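Local coordinates for protein putative N-acetylmuramoyl-L-alanine amidase,autolysin cwp6 (Peptoclostridium difficile, PDB 5J72) that is probably a zinc-dependent N-acetylmuramoyl-L-alanine amidase that cleaves peptidoglycan and is held at the cell wall by its CWB2 repeats, at residues A[22-27]-A[55-60]; A[31-36]-A[46-51]; A[516-521]-A[593-598]; A[542-547]-A[587-592]. All blocks are in the same frame, centred on the assembly; numbering follows the deposited sequence.

Contact 1. Residues A[22-27]-A[55-60]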
# COMPACT_ATOMS: atom_id res chain seq x y z
N VAL A 22 6.04 15.73 -25.07
CA VAL A 22 6.51 17.06 -25.38
C VAL A 22 5.43 17.82 -26.20
O VAL A 22 4.95 17.32 -27.22
CB VAL A 22 7.83 17.02 -26.15
CG1 VAL A 22 8.27 18.42 -26.50
CG2 VAL A 22 8.90 16.34 -25.27
N LYS A 23 5.09 19.03 -25.76
CA LYS A 23 4.07 19.81 -26.45
C LYS A 23 4.67 21.10 -26.91
O LYS A 23 5.32 21.77 -26.08
CB LYS A 23 2.91 20.09 -25.46
CG LYS A 23 1.67 20.71 -26.16
CD LYS A 23 0.44 20.60 -25.21
CE LYS A 23 -0.74 19.93 -25.88
NZ LYS A 23 -1.10 20.63 -27.14
N PHE A 24 4.53 21.46 -28.18
CA PHE A 24 5.06 22.72 -28.70
C PHE A 24 3.89 23.67 -29.02
O PHE A 24 2.89 23.19 -29.56
CB PHE A 24 5.80 22.58 -30.05
CG PHE A 24 7.17 21.97 -29.91
CD1 PHE A 24 7.32 20.60 -29.72
CD2 PHE A 24 8.31 22.75 -30.01
CE1 PHE A 24 8.58 20.03 -29.64
CE2 PHE A 24 9.61 22.17 -29.93
CZ PHE A 24 9.72 20.81 -29.75
N LYS A 25 4.03 24.95 -28.73
CA LYS A 25 2.99 25.91 -29.10
C LYS A 25 2.94 25.95 -30.65
O LYS A 25 1.87 25.96 -31.26
CB LYS A 25 3.36 27.31 -28.56
CG LYS A 25 2.38 28.37 -29.13
CD LYS A 25 1.33 28.74 -28.11
CE LYS A 25 0.41 29.79 -28.69
N GLU A 26 4.10 25.95 -31.27
CA GLU A 26 4.21 26.00 -32.71
C GLU A 26 3.80 24.67 -33.41
O GLU A 26 4.08 23.58 -32.88
CB GLU A 26 5.65 26.33 -33.07
CG GLU A 26 5.85 26.56 -34.57
CD GLU A 26 7.32 26.79 -34.96
OE1 GLU A 26 7.57 27.01 -36.14
OE2 GLU A 26 8.21 26.75 -34.11
N LYS A 27 3.14 24.75 -34.58
CA LYS A 27 2.80 23.54 -35.36
C LYS A 27 4.09 23.27 -36.16
O LYS A 27 4.56 24.11 -36.92
CB LYS A 27 1.56 23.78 -36.28
N ASP A 55 -2.36 16.78 -29.67
CA ASP A 55 -1.48 17.84 -30.19
C ASP A 55 -0.09 17.80 -29.40
O ASP A 55 0.46 18.83 -29.03
CB ASP A 55 -2.15 19.22 -29.98
CG ASP A 55 -1.29 20.35 -30.51
OD1 ASP A 55 -1.21 21.39 -29.82
OD2 ASP A 55 -0.68 20.18 -31.58
N SER A 56 0.41 16.61 -29.14
CA SER A 56 1.65 16.40 -28.34
C SER A 56 2.51 15.29 -28.98
O SER A 56 1.97 14.47 -29.69
CB SER A 56 1.27 15.88 -26.96
OG SER A 56 1.28 16.97 -26.06
N TYR A 57 3.81 15.28 -28.70
CA TYR A 57 4.67 14.20 -29.19
C TYR A 57 4.77 13.25 -27.97
O TYR A 57 5.16 13.69 -26.87
CB TYR A 57 6.02 14.81 -29.62
CG TYR A 57 5.87 15.60 -30.91
CD1 TYR A 57 5.50 16.95 -30.88
CD2 TYR A 57 6.06 15.00 -32.14
CE1 TYR A 57 5.34 17.68 -32.06
CE2 TYR A 57 5.90 15.71 -33.32
CZ TYR A 57 5.54 17.04 -33.28
OH TYR A 57 5.33 17.70 -34.47
N GLU A 58 4.43 11.98 -28.15
CA GLU A 58 4.38 11.05 -27.03
C GLU A 58 5.18 9.80 -27.31
O GLU A 58 5.21 9.33 -28.46
CB GLU A 58 2.90 10.59 -26.81
CG GLU A 58 1.96 11.75 -26.44
CD GLU A 58 0.48 11.31 -26.41
OE1 GLU A 58 -0.38 12.15 -26.07
OE2 GLU A 58 0.18 10.14 -26.75
N GLY A 59 5.81 9.25 -26.30
CA GLY A 59 6.54 8.01 -26.52
C GLY A 59 7.08 7.58 -25.18
O GLY A 59 6.70 8.08 -24.10
N VAL A 60 8.03 6.62 -25.25
CA VAL A 60 8.57 6.06 -24.03
C VAL A 60 10.10 6.13 -24.00
O VAL A 60 10.70 5.82 -25.02
CB VAL A 60 8.13 4.57 -24.02
CG1 VAL A 60 8.79 3.84 -22.81
CG2 VAL A 60 6.55 4.47 -23.96
O HOH W 1 3.04 19.78 -29.88
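Val-22 and Tyr-57 form an antiparallel hydrogen-bonded pair, and the tight part of this contact is built around them. Tyr-57 N donates to Val-22 O (2.8 Å, 177° at the hydrogen), and Val-22 N returns a bond to Tyr-57 O at 2.9 Å. The same Val-22 O lies in the plane of the Tyr-57 ring, at its edge, 3.7 Å from CD1. That ring swings back beside its own backbone N (chi1 -72°) and approaches Phe-24, the two CD1 atoms 4.2 Å apart. Ile-33 touches Val-22, Phe-24 and Tyr-57, so this face is a buried apolar layer, and the Tyr-57 hydroxyl inside it is hydrogen-bonded to Ala-30 O.

Pairing of strand 16-24 with strand 56-63 starts at a G1 beta bulge, in which Asp-55 and Ser-56 both face Asn-51 on the adjoining strand.

At the bulge the contact becomes more polar and opens toward solvent, Lys-23 and Asp-55 being partly exposed. Lys-23 runs over Ser-56 OG and bends at chi3 and chi4, which brings NZ to Asp-55: a salt bridge to OD1 of 2.8 Å and a hydrogen bond to Asp-55 O of 3.0 Å, met from above the carbonyl plane. The other carboxylate oxygen, OD2, is bonded to the Tyr-50 hydroxyl. Where the strands part, a water accepts the N-H of Phe-24 (2.8 Å) and can donate to Asp-55 O.

Contact 2. Residues A[31-36]-A[46-51]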
# COMPACT_ATOMS: atom_id res chain seq x y z
N ASP A 31 6.09 14.43 -38.01
CA ASP A 31 5.45 13.31 -37.36
C ASP A 31 6.13 12.84 -36.07
O ASP A 31 5.52 12.11 -35.30
CB ASP A 31 5.43 12.10 -38.30
CG ASP A 31 4.54 12.31 -39.51
OD1 ASP A 31 3.59 13.14 -39.42
OD2 ASP A 31 4.80 11.66 -40.53
N SER A 32 7.39 13.25 -35.82
CA SER A 32 8.06 12.80 -34.59
C SER A 32 9.19 13.73 -34.26
O SER A 32 9.59 14.54 -35.12
CB SER A 32 8.64 11.39 -34.78
OG SER A 32 9.74 11.44 -35.68
N ILE A 33 9.68 13.63 -33.03
CA ILE A 33 10.88 14.36 -32.56
C ILE A 33 11.73 13.35 -31.82
O ILE A 33 11.23 12.33 -31.37
CB ILE A 33 10.58 15.53 -31.61
CG1 ILE A 33 9.89 14.98 -30.33
CG2 ILE A 33 9.66 16.58 -32.36
CD1 ILE A 33 9.59 16.16 -29.37
N THR A 34 13.03 13.64 -31.69
CA THR A 34 13.94 12.77 -31.00
C THR A 34 14.63 13.55 -29.90
O THR A 34 15.20 14.60 -30.16
CB THR A 34 14.98 12.21 -31.96
OG1 THR A 34 14.29 11.49 -32.95
CG2 THR A 34 15.95 11.22 -31.26
N LEU A 35 14.56 13.04 -28.68
CA LEU A 35 15.21 13.69 -27.53
C LEU A 35 16.55 13.00 -27.38
O LEU A 35 16.58 11.73 -27.45
CB LEU A 35 14.38 13.44 -26.30
CG LEU A 35 13.28 14.54 -26.06
CD1 LEU A 35 12.29 14.60 -27.25
CD2 LEU A 35 12.58 14.18 -24.72
N ASN A 36 17.63 13.77 -27.19
CA ASN A 36 18.93 13.15 -26.98
C ASN A 36 19.37 13.53 -25.58
O ASN A 36 19.31 14.69 -25.19
CB ASN A 36 19.95 13.65 -28.04
CG ASN A 36 21.30 13.07 -27.79
OD1 ASN A 36 22.06 13.65 -26.96
ND2 ASN A 36 21.65 11.87 -28.34
N ALA A 46 15.29 8.92 -27.40
CA ALA A 46 13.91 8.42 -27.43
C ALA A 46 13.19 9.16 -28.53
O ALA A 46 13.35 10.40 -28.67
CB ALA A 46 13.22 8.69 -26.11
N THR A 47 12.39 8.44 -29.33
CA THR A 47 11.65 9.11 -30.41
C THR A 47 10.19 9.20 -29.97
O THR A 47 9.63 8.21 -29.53
CB THR A 47 11.85 8.34 -31.72
OG1 THR A 47 13.19 8.63 -32.09
CG2 THR A 47 10.93 8.84 -32.86
N LEU A 48 9.60 10.41 -30.06
CA LEU A 48 8.22 10.64 -29.61
C LEU A 48 7.40 10.95 -30.85
O LEU A 48 7.79 11.82 -31.64
CB LEU A 48 8.22 11.83 -28.61
CG LEU A 48 9.28 11.72 -27.48
CD1 LEU A 48 9.01 12.85 -26.55
CD2 LEU A 48 9.19 10.34 -26.73
N ASN A 49 6.27 10.26 -31.03
CA ASN A 49 5.42 10.45 -32.22
C ASN A 49 4.25 11.36 -31.96
O ASN A 49 3.64 11.29 -30.91
CB ASN A 49 4.89 9.10 -32.60
CG ASN A 49 6.04 8.24 -33.06
OD1 ASN A 49 6.36 7.26 -32.39
ND2 ASN A 49 6.71 8.55 -34.15
N TYR A 50 3.93 12.20 -32.95
CA TYR A 50 2.85 13.14 -32.84
C TYR A 50 1.48 12.46 -32.65
O TYR A 50 1.13 11.55 -33.41
CB TYR A 50 2.84 14.02 -34.08
CG TYR A 50 1.90 15.20 -33.91
CD1 TYR A 50 2.18 16.21 -33.01
CD2 TYR A 50 0.73 15.29 -34.67
CE1 TYR A 50 1.32 17.30 -32.86
CE2 TYR A 50 -0.12 16.38 -34.55
CZ TYR A 50 0.17 17.38 -33.65
OH TYR A 50 -0.72 18.42 -33.54
N ASN A 51 0.72 12.92 -31.69
CA ASN A 51 -0.60 12.37 -31.42
C ASN A 51 -1.57 13.53 -31.65
O ASN A 51 -1.60 14.47 -30.86
CB ASN A 51 -0.66 11.79 -30.01
CG ASN A 51 -2.08 11.32 -29.60
OD1 ASN A 51 -3.05 11.54 -30.33
ND2 ASN A 51 -2.28 10.75 -28.43
O HOH W 2 2.58 10.41 -35.48
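Strands 32-36 and 46-51 run antiparallel at 156°, their axes 4.6 Å apart, with Ile-33/Leu-48 and Leu-35/Ala-46 as hydrogen-bonded pairs, Ser-32/Asn-49 and Thr-34/Thr-47 as non-hydrogen-bonded ones, and a last bond from Tyr-50 N to Asp-31 O (2.8 Å) where the chain turns a corner.

The side chains divide by face. On the apolar one, Leu-35 CD1 meets Leu-48 CD1 at 3.8 Å, the two chains crossing at about a right angle, while Ile-33 CG1 lies 4.0 Å from Leu-48 CB. Ile-33 also packs on Ile-78 of strand 72-82, and Ala-46 on Ile-61 of strand 56-63. The other face is polar: Thr-34 OG1 and Thr-47 OG1 share a hydrogen bond of 3.2 Å, each hydroxyl set beside its own backbone N (chi1 -60° and -72°). Next to them Ser-32 CB touches the methyl of Thr-47, and Asn-49 ND2 lies 3.5 Å from Ser-32 CB.

In this amphipathic beta hairpin, then, the apolar packing lies on the side of Ile-33, Leu-35 and Leu-48, whereas on the more exposed side the hydroxyls of Thr-34 and Thr-47 bond each other and Asn-81 ND2, from strand 72-82, bonds those of Ser-32 and Thr-34.

Contact 3. Residues A[516-521]-A[593-598]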
# COMPACT_ATOMS: atom_id res chain seq x y z
N ALA A 516 12.28 -28.12 11.34
CA ALA A 516 13.68 -27.78 10.98
C ALA A 516 13.85 -26.28 11.07
O ALA A 516 14.87 -25.80 11.56
CB ALA A 516 14.00 -28.22 9.56
N LEU A 517 12.82 -25.53 10.62
CA LEU A 517 12.87 -24.07 10.67
C LEU A 517 13.01 -23.65 12.08
O LEU A 517 13.84 -22.78 12.40
CB LEU A 517 11.60 -23.44 10.07
CG LEU A 517 11.59 -21.91 10.05
CD1 LEU A 517 12.81 -21.39 9.25
CD2 LEU A 517 10.32 -21.42 9.42
N SER A 518 12.20 -24.21 12.98
CA SER A 518 12.29 -23.83 14.41
C SER A 518 13.69 -24.08 14.94
O SER A 518 14.26 -23.24 15.63
CB SER A 518 11.31 -24.68 15.22
OG SER A 518 11.22 -24.19 16.54
N ASN A 519 14.25 -25.24 14.63
CA ASN A 519 15.60 -25.62 15.10
C ASN A 519 16.69 -24.73 14.49
O ASN A 519 17.76 -24.58 15.09
CB ASN A 519 15.86 -27.12 14.77
CG ASN A 519 15.01 -28.00 15.63
OD1 ASN A 519 14.55 -27.57 16.71
ND2 ASN A 519 14.67 -29.20 15.21
N THR A 520 16.44 -24.15 13.33
CA THR A 520 17.39 -23.25 12.70
C THR A 520 17.28 -21.87 13.34
O THR A 520 18.28 -21.20 13.56
CB THR A 520 17.07 -23.19 11.21
OG1 THR A 520 17.46 -24.43 10.61
CG2 THR A 520 17.77 -22.05 10.51
N ILE A 521 16.06 -21.43 13.67
CA ILE A 521 15.83 -20.11 14.23
C ILE A 521 16.17 -20.05 15.68
O ILE A 521 16.58 -18.97 16.14
CB ILE A 521 14.31 -19.67 14.05
CG1 ILE A 521 13.93 -19.50 12.55
CG2 ILE A 521 14.04 -18.39 14.75
CD1 ILE A 521 14.81 -18.50 11.83
N ARG A 593 7.71 -33.01 19.77
CA ARG A 593 8.74 -34.04 19.99
C ARG A 593 10.04 -33.73 19.33
O ARG A 593 11.09 -33.98 19.90
CB ARG A 593 8.18 -35.40 19.48
CG ARG A 593 9.20 -36.59 19.63
CD ARG A 593 8.51 -37.90 19.15
NE ARG A 593 8.43 -37.94 17.69
CZ ARG A 593 7.34 -37.71 16.96
NH1 ARG A 593 6.17 -37.46 17.55
NH2 ARG A 593 7.41 -37.71 15.63
N ASN A 594 10.01 -33.16 18.14
CA ASN A 594 11.25 -32.93 17.42
C ASN A 594 11.77 -31.51 17.48
O ASN A 594 12.71 -31.15 16.76
CB ASN A 594 11.05 -33.32 15.94
CG ASN A 594 10.97 -34.81 15.82
OD1 ASN A 594 11.79 -35.49 16.45
ND2 ASN A 594 10.01 -35.40 15.12
N ASN A 595 11.17 -30.70 18.29
CA ASN A 595 11.62 -29.31 18.42
C ASN A 595 12.69 -29.19 19.55
O ASN A 595 12.42 -29.62 20.67
CB ASN A 595 10.41 -28.46 18.81
CG ASN A 595 10.44 -27.10 18.21
OD1 ASN A 595 11.48 -26.42 18.29
ND2 ASN A 595 9.36 -26.65 17.60
N ASN A 596 13.85 -28.60 19.29
CA ASN A 596 14.85 -28.44 20.36
C ASN A 596 14.53 -27.20 21.18
O ASN A 596 15.27 -26.88 22.10
CB ASN A 596 16.23 -28.27 19.77
CG ASN A 596 16.66 -29.50 19.03
OD1 ASN A 596 17.40 -29.38 18.04
ND2 ASN A 596 16.27 -30.69 19.44
N TYR A 597 13.43 -26.47 20.84
CA TYR A 597 13.07 -25.25 21.55
C TYR A 597 11.70 -25.37 22.12
O TYR A 597 10.94 -26.26 21.72
CB TYR A 597 13.23 -24.03 20.60
CG TYR A 597 14.69 -23.96 20.23
CD1 TYR A 597 15.61 -23.33 21.06
CD2 TYR A 597 15.17 -24.65 19.14
CE1 TYR A 597 16.97 -23.42 20.82
CE2 TYR A 597 16.54 -24.75 18.88
CZ TYR A 597 17.43 -24.12 19.73
OH TYR A 597 18.78 -24.21 19.49
N PRO A 598 11.33 -24.51 23.07
CA PRO A 598 9.99 -24.60 23.67
C PRO A 598 8.89 -24.48 22.55
O PRO A 598 8.95 -23.58 21.73
CB PRO A 598 9.96 -23.41 24.64
CG PRO A 598 11.33 -23.01 24.82
CD PRO A 598 12.02 -23.29 23.50
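Asn-519, near the C-terminal end of helix 511-521, grips the turn at Asn-594 to Tyr-597 with both ends of its amide. From CB the chain swings beside its own backbone N (chi1 -70°), and CG comes to lie 3.7 Å from Asn-596 OD1. The two amides cross as side chains, yet their planes are only 19° apart, so they stack. At the tip the branches divide. OD1 accepts from Asn-596 N at 2.9 Å, nearly straight at the hydrogen, with the donor somewhat tilted from the carbonyl plane; it also sits at the edge of the Tyr-597 ring, 3.8 Å from CD2. ND2 donates to Asn-594 O at 3.2 Å, and that acceptor lies within 3° of the amide plane. Two bonds to the backbone, one at each end, fix the rotation of the amide.

The chain held here leaves helix 590-593 and turns toward strand 599-606, and its corner is an Asx turn: Asn-595 OD1 accepts from Tyr-597 N, two residues on. The same oxygen accepts a second hydrogen bond from Ser-518 OG, 2.8 Å away and placed on a lone pair in the carbonyl plane. Asn-595 ND2 is bonded to Val-591 O in the preceding helical turn. Phe-526 of strand 525-532 touches both Ser-518 and Asn-595, and Tyr-597 CE2 packs 4.0 Å from Asn-519 CA.

Contact 4. Residues A[542-547]-A[587-592]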
# COMPACT_ATOMS: atom_id res chain seq x y z
N GLU A 542 -8.02 -25.84 23.84
CA GLU A 542 -7.04 -26.64 24.57
C GLU A 542 -5.71 -26.38 23.95
O GLU A 542 -5.65 -26.03 22.78
CB GLU A 542 -7.35 -28.14 24.49
CG GLU A 542 -7.50 -28.61 23.03
CD GLU A 542 -8.03 -30.08 22.98
OE1 GLU A 542 -8.75 -30.50 23.93
OE2 GLU A 542 -7.71 -30.79 22.00
N ILE A 543 -4.66 -26.54 24.71
CA ILE A 543 -3.35 -26.32 24.16
C ILE A 543 -2.50 -27.51 24.58
O ILE A 543 -2.56 -27.90 25.74
CB ILE A 543 -2.79 -24.97 24.71
CG1 ILE A 543 -3.79 -23.79 24.34
CG2 ILE A 543 -1.36 -24.74 24.17
CD1 ILE A 543 -3.32 -22.44 24.75
N TYR A 544 -1.71 -28.05 23.68
CA TYR A 544 -0.79 -29.13 24.00
C TYR A 544 0.55 -28.59 24.30
O TYR A 544 1.00 -27.66 23.61
CB TYR A 544 -0.65 -30.08 22.81
CG TYR A 544 -1.91 -30.90 22.66
CD1 TYR A 544 -2.94 -30.46 21.87
CD2 TYR A 544 -2.08 -32.08 23.39
CE1 TYR A 544 -4.13 -31.16 21.79
CE2 TYR A 544 -3.27 -32.78 23.33
CZ TYR A 544 -4.30 -32.31 22.53
OH TYR A 544 -5.50 -32.97 22.48
N TYR A 545 1.25 -29.14 25.29
CA TYR A 545 2.58 -28.66 25.57
C TYR A 545 3.51 -29.89 25.76
O TYR A 545 2.99 -30.99 25.69
CB TYR A 545 2.58 -27.69 26.79
CG TYR A 545 2.13 -28.37 28.08
CD1 TYR A 545 0.77 -28.61 28.33
CD2 TYR A 545 3.05 -28.78 29.03
CE1 TYR A 545 0.36 -29.27 29.49
CE2 TYR A 545 2.65 -29.42 30.20
CZ TYR A 545 1.31 -29.66 30.42
OH TYR A 545 0.94 -30.29 31.60
N LYS A 546 4.82 -29.72 25.97
CA LYS A 546 5.71 -30.88 26.00
C LYS A 546 5.55 -31.68 27.33
O LYS A 546 5.50 -31.09 28.41
CB LYS A 546 7.14 -30.42 25.86
CG LYS A 546 7.50 -29.80 24.53
CD LYS A 546 8.94 -29.51 24.48
CE LYS A 546 9.36 -29.01 23.14
NZ LYS A 546 10.86 -28.85 23.04
N VAL A 547 5.47 -33.01 27.23
CA VAL A 547 5.29 -33.85 28.41
C VAL A 547 6.40 -33.62 29.42
O VAL A 547 6.12 -33.63 30.60
CB VAL A 547 5.19 -35.34 27.94
CG1 VAL A 547 6.55 -35.83 27.47
CG2 VAL A 547 4.65 -36.21 29.08
N ASP A 587 6.54 -37.06 23.13
CA ASP A 587 5.34 -36.33 22.71
C ASP A 587 4.82 -36.88 21.40
O ASP A 587 5.61 -37.22 20.51
CB ASP A 587 5.68 -34.83 22.49
CG ASP A 587 6.00 -34.16 23.82
OD1 ASP A 587 5.12 -34.09 24.65
OD2 ASP A 587 7.15 -33.70 23.99
N TYR A 588 3.55 -36.97 21.32
CA TYR A 588 2.87 -37.48 20.13
C TYR A 588 3.03 -36.51 18.93
O TYR A 588 3.27 -36.94 17.80
CB TYR A 588 1.43 -37.58 20.50
CG TYR A 588 0.54 -37.91 19.33
CD1 TYR A 588 -0.23 -36.93 18.73
CD2 TYR A 588 0.44 -39.20 18.84
CE1 TYR A 588 -1.08 -37.23 17.67
CE2 TYR A 588 -0.40 -39.51 17.79
CZ TYR A 588 -1.16 -38.53 17.21
OH TYR A 588 -2.02 -38.84 16.18
N LEU A 589 2.85 -35.20 19.18
CA LEU A 589 2.93 -34.20 18.10
C LEU A 589 4.34 -34.00 17.63
O LEU A 589 5.25 -33.66 18.40
CB LEU A 589 2.33 -32.85 18.62
CG LEU A 589 0.87 -32.91 18.87
CD1 LEU A 589 0.46 -31.67 19.70
CD2 LEU A 589 0.06 -32.94 17.57
N TYR A 590 4.54 -34.19 16.34
CA TYR A 590 5.85 -34.01 15.72
C TYR A 590 6.47 -32.66 16.07
O TYR A 590 7.67 -32.59 16.41
CB TYR A 590 5.68 -34.11 14.17
CG TYR A 590 6.99 -34.23 13.43
CD1 TYR A 590 7.86 -33.14 13.33
CD2 TYR A 590 7.39 -35.44 12.85
CE1 TYR A 590 9.08 -33.25 12.68
CE2 TYR A 590 8.61 -35.56 12.20
CZ TYR A 590 9.45 -34.46 12.12
OH TYR A 590 10.67 -34.55 11.49
N VAL A 591 5.66 -31.56 16.02
CA VAL A 591 6.36 -30.23 16.24
C VAL A 591 6.77 -30.03 17.68
O VAL A 591 7.52 -29.09 17.97
CB VAL A 591 5.51 -29.05 15.71
CG1 VAL A 591 5.30 -29.23 14.20
CG2 VAL A 591 4.15 -28.98 16.42
N LEU A 592 6.27 -30.90 18.58
CA LEU A 592 6.68 -30.81 19.99
C LEU A 592 7.88 -31.76 20.19
O LEU A 592 8.94 -31.37 20.66
CB LEU A 592 5.50 -31.22 20.91
CG LEU A 592 4.69 -30.05 21.45
CD1 LEU A 592 4.17 -29.19 20.33
CD2 LEU A 592 3.56 -30.55 22.30
O HOH W 3 2.46 -33.58 24.49
O HOH W 4 11.14 -31.80 22.51
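Asp-587 OD1 accepts the backbone N-H of Val-547 at 2.8 Å, through the syn lone pair on the side of the other oxygen. Val-547 also packs against this carboxylate with its own side chain, CB lying 3.5 Å from OD1, so one carboxylate oxygen holds the chain at Val-547. A water lies within hydrogen-bonding distance of both Asp-587 OD1 and Tyr-545 O and can bridge them.

Beside this polar centre leucine methyls do most of the touching. Leu-592 CD2 lies against the Tyr-545 carbonyl, 3.5 Å from its oxygen, and 4.3 Å from Tyr-544 CB. Leu-589 CD1 meets Tyr-544 CB at 3.7 Å, its side chain crossing that of the tyrosine at about a right angle. Lys-546 stretches past Leu-592, fully extended beyond CG, and CE comes within 3.4 Å of Leu-592 O. A second water accepts from NZ and can donate to that carbonyl.

Farther out, the ammonium group is held chiefly by the carbonyls of Asn-595 and Tyr-597. Lys-546 N is hydrogen-bonded to Thr-555 OG1, and Arg-593 NH1 holds Asp-587 O. Val-547 touches Thr-581, which binds calcium in a structure of this protein, although none is bound there in this chain.

Leu-589 occupies the N-cap position of the short helix 590-593, and its side chain is about 8 Å from the bound zinc. Through Leu-589 and Leu-592 the helix region packs against strand 541-544 of the mixed beta-sheet in the Amidase_3 domain, whose zinc is held by His-460, Glu-477 and His-530.

From the N terminus, contact 1 joins strand 16-24 to strand 56-63 and closes a loop made largely of strand. Contact 2, the hairpin of strands 30-39 and 42-51, is nested inside that loop. The two touch where strands 42-51 and 56-63 pair, within the N-terminal domain. The chain then passes through the three CWB2 repeats. In the amidase domain contact 3 closes a long loop from helix 511-521 to the segment before strand 599-606, with contact 4 nested within it; the two are directly bonded to each other. The centres of contacts 1 and 3 lie about 64 Å apart.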